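Local coordinates for ribulose bisphosphate carboxylase (Pyrococcus horikoshii, PDB 2D69), which probably catalyses the addition of CO2 and water to ribulose 1,5-bisphosphate, giving two molecules of 3-phosphoglycerate, as part of an archaeal AMP degradation pathway, at residues 23-28 / 85-90; 27-32 / 122-127; 132-137 / 267-272; 205-210 / 221-226. All coordinates share one frame; numbering follows the deposited sequence.

From the N terminus, contacts 1 and 2 set out from the same strand, 26-34, and share Ile27 and Val28. Contact 1 closes a loop of 56 residues by pairing this strand with 81-88; contact 2, on the strand's other flank, closes a longer one by pairing it with 115-124. Together they make the middle of the N-terminal domain's sheet, with centres 7 Å apart. Contact 3 follows in series: it joins the loop between helices 127-130 and 139-147 to helix 258-271 of the catalytic barrel. Contact 4 falls within the span that contact 3 bridges, and ties helix 199-217 to strand 222-224 on the opposite side of the chain's centre from contacts 1 and 2.

Contact 1 (23-28 / 85-90); sequences RDELIV and KIAYPL
Leu26 to Val28 and Ile86 to Tyr88 form an antiparallel ladder in the mixed sheet of the N-terminal domain. Leu26-Tyr88 and Val28-Ile86 are hydrogen-bonded pairs, and Ile27-Ala87 between them is a non-hydrogen-bonded pair. Leu26 N donates to Tyr88 O (2.8 Å), and Tyr88 N returns a bond to Leu26 O (2.6 Å). Two further bonds join Val28 to Ile86. With CG beside its own backbone N (chi1 -64°), Tyr88 turns its ring so that the CD2 edge meets Leu26 O in plane at 3.3 Å. Farther out along the ring, Tyr88 CE2 touches Val28 CG2 at 3.6 Å, the two side chains crossing at a slant. The hydroxyl goes on to bond Ser50. A serine in place of Tyr88 would probably leave Val28 CG2 without its aromatic neighbour and Ser50 without this hydroxyl partner. Past the ladder, Leu90 CG lies 3.4 Å from Asp24 O, and one water bridges Asp24 O and Leu90 N. Outside the two segments, Asp24 and Glu25 pair with Arg23 of the second subunit; Glu25 OE2 also takes Gly22 N, and OE1 bonds Tyr19. Leu26, Val28, Ile86 and Tyr88 share one face, where helix 39-49 covers Ile86; on the other, Phe73 of strand 71-78 packs against Ile27 and Ala87. Strand 81-88 thus lies between 71-78 and 26-34.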
# COMPACT_ATOMS: atom_id res chain seq x y z
N ARG A 23 -39.35 -26.80 1.94
CA ARG A 23 -38.91 -25.83 2.94
C ARG A 23 -37.70 -24.97 2.45
O ARG A 23 -37.41 -23.92 3.02
CB ARG A 23 -38.60 -26.54 4.30
CG ARG A 23 -37.50 -27.64 4.23
CD ARG A 23 -36.91 -28.14 5.62
NE ARG A 23 -35.86 -29.16 5.41
CZ ARG A 23 -35.71 -30.27 6.14
NH1 ARG A 23 -36.52 -30.54 7.16
NH2 ARG A 23 -34.74 -31.14 5.85
N ASP A 24 -37.01 -25.46 1.43
CA ASP A 24 -35.84 -24.82 0.84
C ASP A 24 -36.17 -24.01 -0.45
O ASP A 24 -35.28 -23.67 -1.21
CB ASP A 24 -34.74 -25.86 0.58
CG ASP A 24 -35.19 -26.97 -0.36
OD1 ASP A 24 -34.31 -27.70 -0.90
OD2 ASP A 24 -36.42 -27.21 -0.58
N GLU A 25 -37.46 -23.72 -0.67
CA GLU A 25 -37.89 -22.80 -1.72
C GLU A 25 -38.31 -21.43 -1.17
O GLU A 25 -38.74 -21.31 -0.01
CB GLU A 25 -39.03 -23.39 -2.56
CG GLU A 25 -38.59 -24.64 -3.31
CD GLU A 25 -39.76 -25.41 -3.89
OE1 GLU A 25 -40.45 -24.86 -4.75
OE2 GLU A 25 -39.97 -26.58 -3.52
N LEU A 26 -38.09 -20.40 -1.97
CA LEU A 26 -38.46 -19.06 -1.61
C LEU A 26 -39.85 -18.78 -2.16
O LEU A 26 -40.19 -19.09 -3.31
CB LEU A 26 -37.44 -18.06 -2.12
CG LEU A 26 -37.64 -16.61 -1.66
CD1 LEU A 26 -36.26 -16.01 -1.40
CD2 LEU A 26 -38.31 -15.76 -2.68
N ILE A 27 -40.66 -18.18 -1.30
CA ILE A 27 -42.04 -17.87 -1.61
C ILE A 27 -42.29 -16.38 -1.67
O ILE A 27 -41.87 -15.62 -0.80
CB ILE A 27 -42.94 -18.53 -0.57
CG1 ILE A 27 -42.74 -20.05 -0.61
CG2 ILE A 27 -44.41 -18.20 -0.86
CD1 ILE A 27 -43.05 -20.68 0.68
N VAL A 28 -42.97 -15.93 -2.71
CA VAL A 28 -43.36 -14.55 -2.82
C VAL A 28 -44.89 -14.49 -2.96
O VAL A 28 -45.48 -15.29 -3.69
CB VAL A 28 -42.67 -13.87 -4.01
CG1 VAL A 28 -43.12 -12.45 -4.13
CG2 VAL A 28 -41.17 -13.98 -3.88
N LYS A 85 -49.41 -16.93 -4.53
CA LYS A 85 -48.17 -17.23 -3.87
C LYS A 85 -47.39 -18.05 -4.85
O LYS A 85 -47.92 -18.96 -5.49
CB LYS A 85 -48.39 -18.00 -2.58
CG LYS A 85 -49.42 -17.41 -1.66
CD LYS A 85 -49.44 -18.15 -0.32
CE LYS A 85 -50.63 -17.73 0.55
NZ LYS A 85 -50.89 -18.68 1.68
N ILE A 86 -46.12 -17.73 -4.98
CA ILE A 86 -45.26 -18.32 -5.99
C ILE A 86 -44.00 -18.83 -5.32
O ILE A 86 -43.47 -18.18 -4.40
CB ILE A 86 -44.92 -17.31 -7.10
CG1 ILE A 86 -46.22 -16.74 -7.74
CG2 ILE A 86 -44.05 -18.00 -8.17
CD1 ILE A 86 -45.97 -15.61 -8.83
N ALA A 87 -43.58 -20.01 -5.74
CA ALA A 87 -42.42 -20.69 -5.18
C ALA A 87 -41.25 -20.68 -6.15
O ALA A 87 -41.42 -20.97 -7.32
CB ALA A 87 -42.77 -22.12 -4.82
N TYR A 88 -40.07 -20.38 -5.59
CA TYR A 88 -38.81 -20.15 -6.31
C TYR A 88 -37.70 -21.04 -5.78
O TYR A 88 -37.35 -20.94 -4.61
CB TYR A 88 -38.35 -18.68 -6.14
CG TYR A 88 -39.33 -17.68 -6.76
CD1 TYR A 88 -39.11 -17.16 -8.01
CD2 TYR A 88 -40.48 -17.28 -6.07
CE1 TYR A 88 -39.98 -16.25 -8.57
CE2 TYR A 88 -41.33 -16.36 -6.58
CZ TYR A 88 -41.11 -15.86 -7.85
OH TYR A 88 -42.01 -14.98 -8.36
N PRO A 89 -37.13 -21.87 -6.64
CA PRO A 89 -35.93 -22.62 -6.29
C PRO A 89 -34.71 -21.71 -6.19
O PRO A 89 -34.60 -20.70 -6.92
CB PRO A 89 -35.80 -23.62 -7.44
CG PRO A 89 -36.37 -22.93 -8.57
CD PRO A 89 -37.54 -22.12 -8.03
N LEU A 90 -33.81 -22.05 -5.26
CA LEU A 90 -32.66 -21.21 -4.98
C LEU A 90 -31.62 -21.20 -6.09
O LEU A 90 -30.73 -20.38 -6.07
CB LEU A 90 -32.01 -21.66 -3.69
CG LEU A 90 -32.94 -21.58 -2.50
CD1 LEU A 90 -32.11 -21.78 -1.28
CD2 LEU A 90 -33.63 -20.22 -2.39
O HOH W 1 -34.22 -24.37 -3.69

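Contact 2 (27-32 / 122-127); sequences IVEYYF and DFHPPY
Glu29 and His124 reach each other because each places CG anti to its carbonyl carbon (chi1 -45° and -49°), the glutamate chain then running out extended along the same face of the sheet. Their polar ends cross at a slant, carboxylate and imidazole planes 66° apart. His124 NE2 donates a short bond of 2.5 Å to Glu29 OE1, which takes it on its anti side and from somewhat outside the carboxylate plane. At another part of the rim, Asp122 OD2 lies in the ring plane, 3.0 Å from His124 CE1. His124 ND1 makes a weak bond to Phe123 O. If both nitrogens carry protons, the two nearby carboxylates would probably favour the charge, though Lys300 beside the ring would oppose it. A water gives a bond of 2.7 Å to Asp122 OD2 and a weak one to Glu29 OE1, bridging two acids that would otherwise tend to repel; Asp122 OD1 is paired with Lys300. Beneath this cluster the backbones bond: His124 N to Ile27 O (2.8 Å) and Glu29 N to Asp122 O (2.9 Å), with a weak third from Ile27 N to His124 O. On the reverse face Val28 CG2 touches Phe123 CB at 4.0 Å, while the phenyl ring turns off toward Met304 of helix 295-305. The whole is an antiparallel ladder of the N-terminal domain's sheet, carrying a structural His-carboxylate hydrogen bond where that sheet meets helix 295-305 of the catalytic domain.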
# COMPACT_ATOMS: atom_id res chain seq x y z
N ILE A 27 -40.66 -18.18 -1.30
CA ILE A 27 -42.04 -17.87 -1.61
C ILE A 27 -42.29 -16.38 -1.67
O ILE A 27 -41.87 -15.62 -0.80
CB ILE A 27 -42.94 -18.53 -0.57
CG1 ILE A 27 -42.74 -20.05 -0.61
CG2 ILE A 27 -44.41 -18.20 -0.86
CD1 ILE A 27 -43.05 -20.68 0.68
N VAL A 28 -42.97 -15.93 -2.71
CA VAL A 28 -43.36 -14.55 -2.82
C VAL A 28 -44.89 -14.49 -2.96
O VAL A 28 -45.48 -15.29 -3.69
CB VAL A 28 -42.67 -13.87 -4.01
CG1 VAL A 28 -43.12 -12.45 -4.13
CG2 VAL A 28 -41.17 -13.98 -3.88
N GLU A 29 -45.50 -13.57 -2.24
CA GLU A 29 -46.93 -13.35 -2.30
C GLU A 29 -47.19 -12.06 -3.06
O GLU A 29 -46.62 -11.01 -2.71
CB GLU A 29 -47.54 -13.31 -0.90
CG GLU A 29 -47.04 -14.40 0.04
CD GLU A 29 -47.79 -14.44 1.36
OE1 GLU A 29 -47.13 -14.44 2.42
OE2 GLU A 29 -49.03 -14.48 1.33
N TYR A 30 -48.04 -12.14 -4.07
CA TYR A 30 -48.45 -11.01 -4.87
C TYR A 30 -49.97 -10.80 -4.84
O TYR A 30 -50.77 -11.76 -4.88
CB TYR A 30 -48.04 -11.22 -6.34
CG TYR A 30 -46.55 -11.32 -6.65
CD1 TYR A 30 -45.78 -10.16 -6.86
CD2 TYR A 30 -45.91 -12.56 -6.76
CE1 TYR A 30 -44.41 -10.23 -7.14
CE2 TYR A 30 -44.53 -12.66 -7.05
CZ TYR A 30 -43.80 -11.49 -7.26
OH TYR A 30 -42.45 -11.56 -7.58
N TYR A 31 -50.39 -9.55 -4.82
CA TYR A 31 -51.76 -9.17 -5.21
C TYR A 31 -51.75 -8.73 -6.68
O TYR A 31 -50.86 -8.01 -7.10
CB TYR A 31 -52.25 -7.99 -4.35
CG TYR A 31 -53.55 -7.37 -4.86
CD1 TYR A 31 -53.53 -6.25 -5.67
CD2 TYR A 31 -54.76 -7.95 -4.58
CE1 TYR A 31 -54.74 -5.69 -6.19
CE2 TYR A 31 -55.97 -7.41 -5.06
CZ TYR A 31 -55.95 -6.27 -5.87
OH TYR A 31 -57.13 -5.73 -6.37
N PHE A 32 -52.77 -9.07 -7.46
CA PHE A 32 -52.79 -8.54 -8.82
C PHE A 32 -54.20 -8.45 -9.36
O PHE A 32 -55.11 -8.99 -8.78
CB PHE A 32 -51.89 -9.39 -9.77
CG PHE A 32 -52.45 -10.75 -10.07
CD1 PHE A 32 -52.13 -11.82 -9.25
CD2 PHE A 32 -53.30 -10.96 -11.15
CE1 PHE A 32 -52.67 -13.09 -9.51
CE2 PHE A 32 -53.83 -12.22 -11.40
CZ PHE A 32 -53.51 -13.28 -10.57
N ASP A 122 -45.33 -9.77 0.30
CA ASP A 122 -44.40 -10.36 1.26
C ASP A 122 -43.57 -11.41 0.55
O ASP A 122 -43.94 -11.91 -0.50
CB ASP A 122 -45.18 -11.04 2.41
CG ASP A 122 -44.39 -11.13 3.73
OD1 ASP A 122 -43.22 -10.72 3.80
OD2 ASP A 122 -44.88 -11.62 4.79
N PHE A 123 -42.45 -11.77 1.15
CA PHE A 123 -41.65 -12.87 0.68
C PHE A 123 -41.13 -13.64 1.93
O PHE A 123 -41.10 -13.10 3.08
CB PHE A 123 -40.55 -12.39 -0.28
CG PHE A 123 -39.48 -11.54 0.40
CD1 PHE A 123 -38.29 -12.09 0.73
CD2 PHE A 123 -39.70 -10.20 0.66
CE1 PHE A 123 -37.28 -11.31 1.34
CE2 PHE A 123 -38.69 -9.41 1.31
CZ PHE A 123 -37.52 -9.97 1.63
N HIS A 124 -40.85 -14.91 1.73
CA HIS A 124 -40.42 -15.78 2.82
C HIS A 124 -39.13 -16.49 2.35
O HIS A 124 -39.18 -17.42 1.55
CB HIS A 124 -41.57 -16.78 3.18
CG HIS A 124 -42.91 -16.10 3.39
ND1 HIS A 124 -43.03 -14.86 3.97
CD2 HIS A 124 -44.16 -16.45 3.03
CE1 HIS A 124 -44.30 -14.48 3.96
NE2 HIS A 124 -45.00 -15.43 3.40
N PRO A 125 -37.98 -16.04 2.82
CA PRO A 125 -36.73 -16.73 2.45
C PRO A 125 -36.50 -18.01 3.23
O PRO A 125 -36.59 -18.00 4.43
CB PRO A 125 -35.66 -15.68 2.72
CG PRO A 125 -36.28 -14.81 3.90
CD PRO A 125 -37.75 -14.82 3.59
N PRO A 126 -36.14 -19.11 2.55
CA PRO A 126 -35.79 -20.34 3.26
C PRO A 126 -34.48 -20.19 4.01
O PRO A 126 -33.75 -19.20 3.82
CB PRO A 126 -35.67 -21.37 2.14
CG PRO A 126 -35.34 -20.52 0.87
CD PRO A 126 -36.06 -19.25 1.08
N TYR A 127 -34.21 -21.13 4.90
CA TYR A 127 -33.03 -21.03 5.79
C TYR A 127 -31.74 -20.85 4.97
O TYR A 127 -30.88 -20.06 5.33
CB TYR A 127 -32.94 -22.24 6.73
CG TYR A 127 -31.86 -22.06 7.79
CD1 TYR A 127 -32.11 -21.37 8.98
CD2 TYR A 127 -30.59 -22.54 7.58
CE1 TYR A 127 -31.11 -21.20 9.91
CE2 TYR A 127 -29.58 -22.32 8.50
CZ TYR A 127 -29.86 -21.67 9.67
OH TYR A 127 -28.85 -21.52 10.58
O HOH W 2 -47.52 -12.11 4.82

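Contact 3 (132-137 / 267-272); sequences HFKGPQ and VTEDLG
Gln137, in the irregular loop between helices 127-130 and 139-147, comes beside Glu269 in the last turn of helix 258-271, their CA atoms 6.9 Å apart. Its side chain is fully stretched, CG anti to the backbone N (chi1 168°), and carries the amide to the helix end. Gln137 NE2 donates to Thr268 O at 3.0 Å; the acceptor lies in the amide plane, but the N-H arrives above the carbonyl plane (51° out of it) and not on a lone pair. Thr268 O also receives a weak bond from Leu271 N within the turn. A water 2.8 Å from Gln137 NE2 leads on to Thr268 OG1, and another donates to Gln137 OE1 at 2.8 Å and lies doubtfully close to Glu269 O. With NE2 giving two bonds and OE1 receiving one, the amide's rotation is probably fixed. Gln137 OE1 also lies against Gly272 CA (3.8 Å), where positive phi ends the helix. Glu269 bends back across the glutamine, its OE1 3.8 Å from Gln137 CD, but its charge is spent elsewhere: OE1 on Arg265, and OE2 on Arg198 and Arg204 of the third subunit. Lys134, farther back along the loop, is paired with Glu266. Helix 258-271 meets this loop through Gln137, while Val267 and Leu271 pack on helix 231-244.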
# COMPACT_ATOMS: atom_id res chain seq x y z
N HIS A 132 -27.25 -16.46 4.55
CA HIS A 132 -26.24 -15.60 3.94
C HIS A 132 -26.49 -14.10 4.15
O HIS A 132 -25.93 -13.27 3.42
CB HIS A 132 -26.13 -15.95 2.45
CG HIS A 132 -25.93 -17.42 2.23
ND1 HIS A 132 -24.90 -18.12 2.83
CD2 HIS A 132 -26.64 -18.32 1.51
CE1 HIS A 132 -24.98 -19.39 2.47
NE2 HIS A 132 -26.02 -19.54 1.68
N PHE A 133 -27.37 -13.79 5.12
CA PHE A 133 -27.58 -12.45 5.63
C PHE A 133 -27.29 -12.45 7.14
O PHE A 133 -27.61 -13.40 7.84
CB PHE A 133 -28.95 -11.97 5.35
CG PHE A 133 -29.22 -11.79 3.86
CD1 PHE A 133 -29.55 -12.85 3.10
CD2 PHE A 133 -28.96 -10.60 3.24
CE1 PHE A 133 -29.72 -12.71 1.73
CE2 PHE A 133 -29.15 -10.44 1.87
CZ PHE A 133 -29.52 -11.50 1.14
N LYS A 134 -26.68 -11.37 7.57
CA LYS A 134 -26.29 -11.18 8.98
C LYS A 134 -27.39 -10.59 9.82
O LYS A 134 -27.43 -10.79 11.04
CB LYS A 134 -25.08 -10.26 9.10
CG LYS A 134 -23.78 -10.94 8.65
CD LYS A 134 -22.58 -9.97 8.78
CE LYS A 134 -22.46 -9.03 7.60
NZ LYS A 134 -22.02 -9.83 6.41
N GLY A 135 -28.28 -9.84 9.18
CA GLY A 135 -29.26 -9.07 9.90
C GLY A 135 -28.56 -7.94 10.67
O GLY A 135 -27.43 -7.64 10.38
N PRO A 136 -29.25 -7.29 11.57
CA PRO A 136 -28.70 -6.15 12.32
C PRO A 136 -27.53 -6.50 13.21
O PRO A 136 -27.56 -7.55 13.82
CB PRO A 136 -29.86 -5.74 13.21
CG PRO A 136 -31.05 -6.28 12.55
CD PRO A 136 -30.63 -7.59 11.95
N GLN A 137 -26.56 -5.59 13.31
CA GLN A 137 -25.39 -5.84 14.06
C GLN A 137 -25.78 -5.67 15.53
O GLN A 137 -25.35 -6.43 16.40
CB GLN A 137 -24.24 -4.89 13.67
CG GLN A 137 -23.07 -4.96 14.65
CD GLN A 137 -21.89 -4.04 14.33
OE1 GLN A 137 -20.91 -4.03 15.09
NE2 GLN A 137 -21.95 -3.29 13.23
N VAL A 267 -19.46 -2.07 5.64
CA VAL A 267 -18.72 -0.93 6.27
C VAL A 267 -19.00 -0.77 7.75
O VAL A 267 -18.07 -0.65 8.57
CB VAL A 267 -19.04 0.38 5.54
CG1 VAL A 267 -18.35 1.54 6.21
CG2 VAL A 267 -18.53 0.31 4.09
N THR A 268 -20.28 -0.74 8.10
CA THR A 268 -20.67 -0.57 9.49
C THR A 268 -20.32 -1.73 10.39
O THR A 268 -20.10 -1.53 11.61
CB THR A 268 -22.19 -0.18 9.64
OG1 THR A 268 -23.08 -1.19 9.10
CG2 THR A 268 -22.51 1.13 8.92
N GLU A 269 -20.26 -2.93 9.84
CA GLU A 269 -19.74 -4.11 10.55
C GLU A 269 -18.32 -3.87 10.98
O GLU A 269 -17.90 -4.32 12.03
CB GLU A 269 -19.80 -5.37 9.64
CG GLU A 269 -19.32 -6.68 10.31
CD GLU A 269 -20.22 -7.14 11.45
OE1 GLU A 269 -21.37 -6.66 11.56
OE2 GLU A 269 -19.80 -7.97 12.26
N ASP A 270 -17.55 -3.20 10.14
CA ASP A 270 -16.16 -2.95 10.51
C ASP A 270 -15.98 -1.82 11.51
O ASP A 270 -15.00 -1.80 12.22
CB ASP A 270 -15.31 -2.67 9.27
CG ASP A 270 -15.03 -3.92 8.46
OD1 ASP A 270 -15.15 -5.04 9.02
OD2 ASP A 270 -14.69 -3.82 7.26
N LEU A 271 -16.90 -0.88 11.55
CA LEU A 271 -16.73 0.33 12.35
C LEU A 271 -17.55 0.37 13.64
O LEU A 271 -17.48 1.33 14.36
CB LEU A 271 -17.06 1.54 11.50
CG LEU A 271 -16.26 1.78 10.22
CD1 LEU A 271 -16.83 2.90 9.46
CD2 LEU A 271 -14.80 2.09 10.55
N GLY A 272 -18.34 -0.66 13.92
CA GLY A 272 -19.21 -0.64 15.09
C GLY A 272 -20.37 0.36 15.10
O GLY A 272 -20.70 0.95 16.12
O HOH W 3 -23.84 -2.27 11.45
O HOH W 4 -18.26 -3.64 14.34

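Contact 4 (205-210 / 221-226); sequences KLYRVR and KEYLIN. With SO4 (sulfate ion), chain I.
Arg210 on helix 199-217 meets Lys221 and Glu222 where strand 222-224 begins, within a beta-alpha-beta unit of the catalytic TIM barrel. Among the polar contacts, Arg210 NH1 bonds Lys221 O (2.9 Å) and forms a salt bridge with Glu222 OE2 (2.9 Å), its hydrogen bond weak. Bends at chi2 (-79°) and chi3 fold the arginine down to the strand's start, while NH2 binds Gly245 O, just past helix 231-244. Tyr207 CD2 sits 3.8 Å above the centre of the guanidinium plane. A leucine in place of Arg210 would probably leave buried Glu222 without its opposite charge and Lys221 O without this donor. Glu222 OE1 takes Tyr223 N, and a water lies between Glu222 OE1 and Tyr207 OH. The packing is largely aromatic: the rings of Tyr207 and Tyr223 meet obliquely, centroids 5.7 Å apart and planes at 42°, with Leu206 CB 3.9 Å from Tyr223 CE2 and Tyr207 OH 3.5 Å from Ile225 CG2. Tyr223 bonds Asp187 and lies about 6 Å, between side chains, from Lys186, predicted to bind magnesium through a carbamate absent here. On the helix's other flank a sulfate, probably from the crystallisation liquor, accepts a 2.7 Å bond at O3 from Lys205 NZ.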
# COMPACT_ATOMS: atom_id res chain seq x y z
N LYS A 205 -17.69 19.12 15.55
CA LYS A 205 -18.32 19.93 16.60
C LYS A 205 -19.34 19.17 17.43
O LYS A 205 -19.32 19.24 18.64
CB LYS A 205 -18.95 21.19 16.00
CG LYS A 205 -19.63 22.16 16.96
CD LYS A 205 -18.65 22.78 17.95
CE LYS A 205 -19.38 23.76 18.85
NZ LYS A 205 -18.42 24.47 19.82
N LEU A 206 -20.24 18.45 16.78
CA LEU A 206 -21.41 17.93 17.49
C LEU A 206 -21.08 16.82 18.47
O LEU A 206 -21.75 16.68 19.50
CB LEU A 206 -22.47 17.46 16.51
CG LEU A 206 -23.49 18.50 16.07
CD1 LEU A 206 -24.45 18.76 17.17
CD2 LEU A 206 -22.78 19.80 15.61
N TYR A 207 -20.04 16.06 18.19
CA TYR A 207 -19.64 14.97 19.08
C TYR A 207 -18.94 15.52 20.30
O TYR A 207 -18.97 14.91 21.37
CB TYR A 207 -18.82 13.88 18.31
CG TYR A 207 -19.74 13.05 17.42
CD1 TYR A 207 -19.89 13.30 16.06
CD2 TYR A 207 -20.57 12.03 17.98
CE1 TYR A 207 -20.75 12.59 15.33
CE2 TYR A 207 -21.44 11.32 17.24
CZ TYR A 207 -21.55 11.61 15.91
OH TYR A 207 -22.41 10.93 15.07
N ARG A 208 -18.29 16.67 20.17
CA ARG A 208 -17.78 17.37 21.34
C ARG A 208 -18.91 17.86 22.27
O ARG A 208 -18.87 17.68 23.48
CB ARG A 208 -16.89 18.56 20.95
CG ARG A 208 -15.64 18.13 20.17
CD ARG A 208 -14.71 19.28 19.75
NE ARG A 208 -14.14 19.91 20.94
CZ ARG A 208 -14.58 21.03 21.52
NH1 ARG A 208 -15.61 21.72 21.02
NH2 ARG A 208 -13.96 21.48 22.63
N VAL A 209 -19.94 18.43 21.68
CA VAL A 209 -21.12 18.84 22.43
C VAL A 209 -21.76 17.60 23.07
O VAL A 209 -22.13 17.62 24.27
CB VAL A 209 -22.17 19.48 21.50
CG1 VAL A 209 -23.52 19.77 22.24
CG2 VAL A 209 -21.64 20.74 20.83
N ARG A 210 -21.90 16.54 22.27
CA ARG A 210 -22.44 15.28 22.72
C ARG A 210 -21.71 14.82 23.97
O ARG A 210 -22.35 14.53 25.00
CB ARG A 210 -22.29 14.21 21.62
CG ARG A 210 -23.01 12.92 21.85
CD ARG A 210 -22.31 11.99 22.80
NE ARG A 210 -21.12 11.36 22.25
CZ ARG A 210 -21.09 10.29 21.46
NH1 ARG A 210 -22.19 9.67 21.04
NH2 ARG A 210 -19.90 9.81 21.08
N LYS A 221 -25.80 9.94 25.09
CA LYS A 221 -26.43 10.67 24.03
C LYS A 221 -25.84 10.23 22.69
O LYS A 221 -24.64 9.92 22.58
CB LYS A 221 -26.24 12.18 24.23
CG LYS A 221 -26.64 12.73 25.62
CD LYS A 221 -28.11 12.52 25.85
CE LYS A 221 -28.58 13.18 27.14
NZ LYS A 221 -30.06 12.96 27.28
N GLU A 222 -26.68 10.21 21.68
CA GLU A 222 -26.27 9.78 20.35
C GLU A 222 -26.88 10.64 19.27
O GLU A 222 -27.69 11.54 19.54
CB GLU A 222 -26.55 8.30 20.13
CG GLU A 222 -25.28 7.49 20.26
CD GLU A 222 -24.23 7.80 19.18
OE1 GLU A 222 -24.56 8.30 18.08
OE2 GLU A 222 -23.05 7.48 19.43
N TYR A 223 -26.47 10.35 18.04
CA TYR A 223 -26.69 11.25 16.92
C TYR A 223 -26.90 10.42 15.66
O TYR A 223 -25.98 9.79 15.17
CB TYR A 223 -25.45 12.16 16.75
CG TYR A 223 -25.57 13.24 15.69
CD1 TYR A 223 -26.78 13.53 15.08
CD2 TYR A 223 -24.48 13.98 15.30
CE1 TYR A 223 -26.87 14.47 14.12
CE2 TYR A 223 -24.57 14.97 14.34
CZ TYR A 223 -25.75 15.20 13.74
OH TYR A 223 -25.84 16.17 12.78
N LEU A 224 -28.11 10.48 15.14
CA LEU A 224 -28.49 9.83 13.93
C LEU A 224 -28.13 10.77 12.83
O LEU A 224 -28.98 11.46 12.25
CB LEU A 224 -29.99 9.52 13.92
CG LEU A 224 -30.47 8.80 15.19
CD1 LEU A 224 -31.97 8.68 15.17
CD2 LEU A 224 -29.85 7.45 15.39
N ILE A 225 -26.85 10.76 12.51
CA ILE A 225 -26.25 11.69 11.57
C ILE A 225 -26.39 11.19 10.18
O ILE A 225 -26.06 10.04 9.90
CB ILE A 225 -24.77 11.94 11.99
CG1 ILE A 225 -24.14 13.02 11.09
CG2 ILE A 225 -23.93 10.66 11.97
CD1 ILE A 225 -22.97 13.67 11.73
N ASN A 226 -26.88 12.05 9.28
CA ASN A 226 -27.20 11.68 7.90
C ASN A 226 -25.96 11.61 6.99
O ASN A 226 -25.42 12.62 6.60
CB ASN A 226 -28.16 12.68 7.37
CG ASN A 226 -28.79 12.28 6.08
OD1 ASN A 226 -29.72 12.96 5.59
ND2 ASN A 226 -28.41 11.15 5.57
S SO4 I . -18.85 22.22 23.27
O1 SO4 I . -18.15 22.89 24.36
O2 SO4 I . -20.28 22.18 23.58
O3 SO4 I . -18.60 22.92 22.02
O4 SO4 I . -18.35 20.86 23.17
O HOH W 5 -23.08 8.55 15.78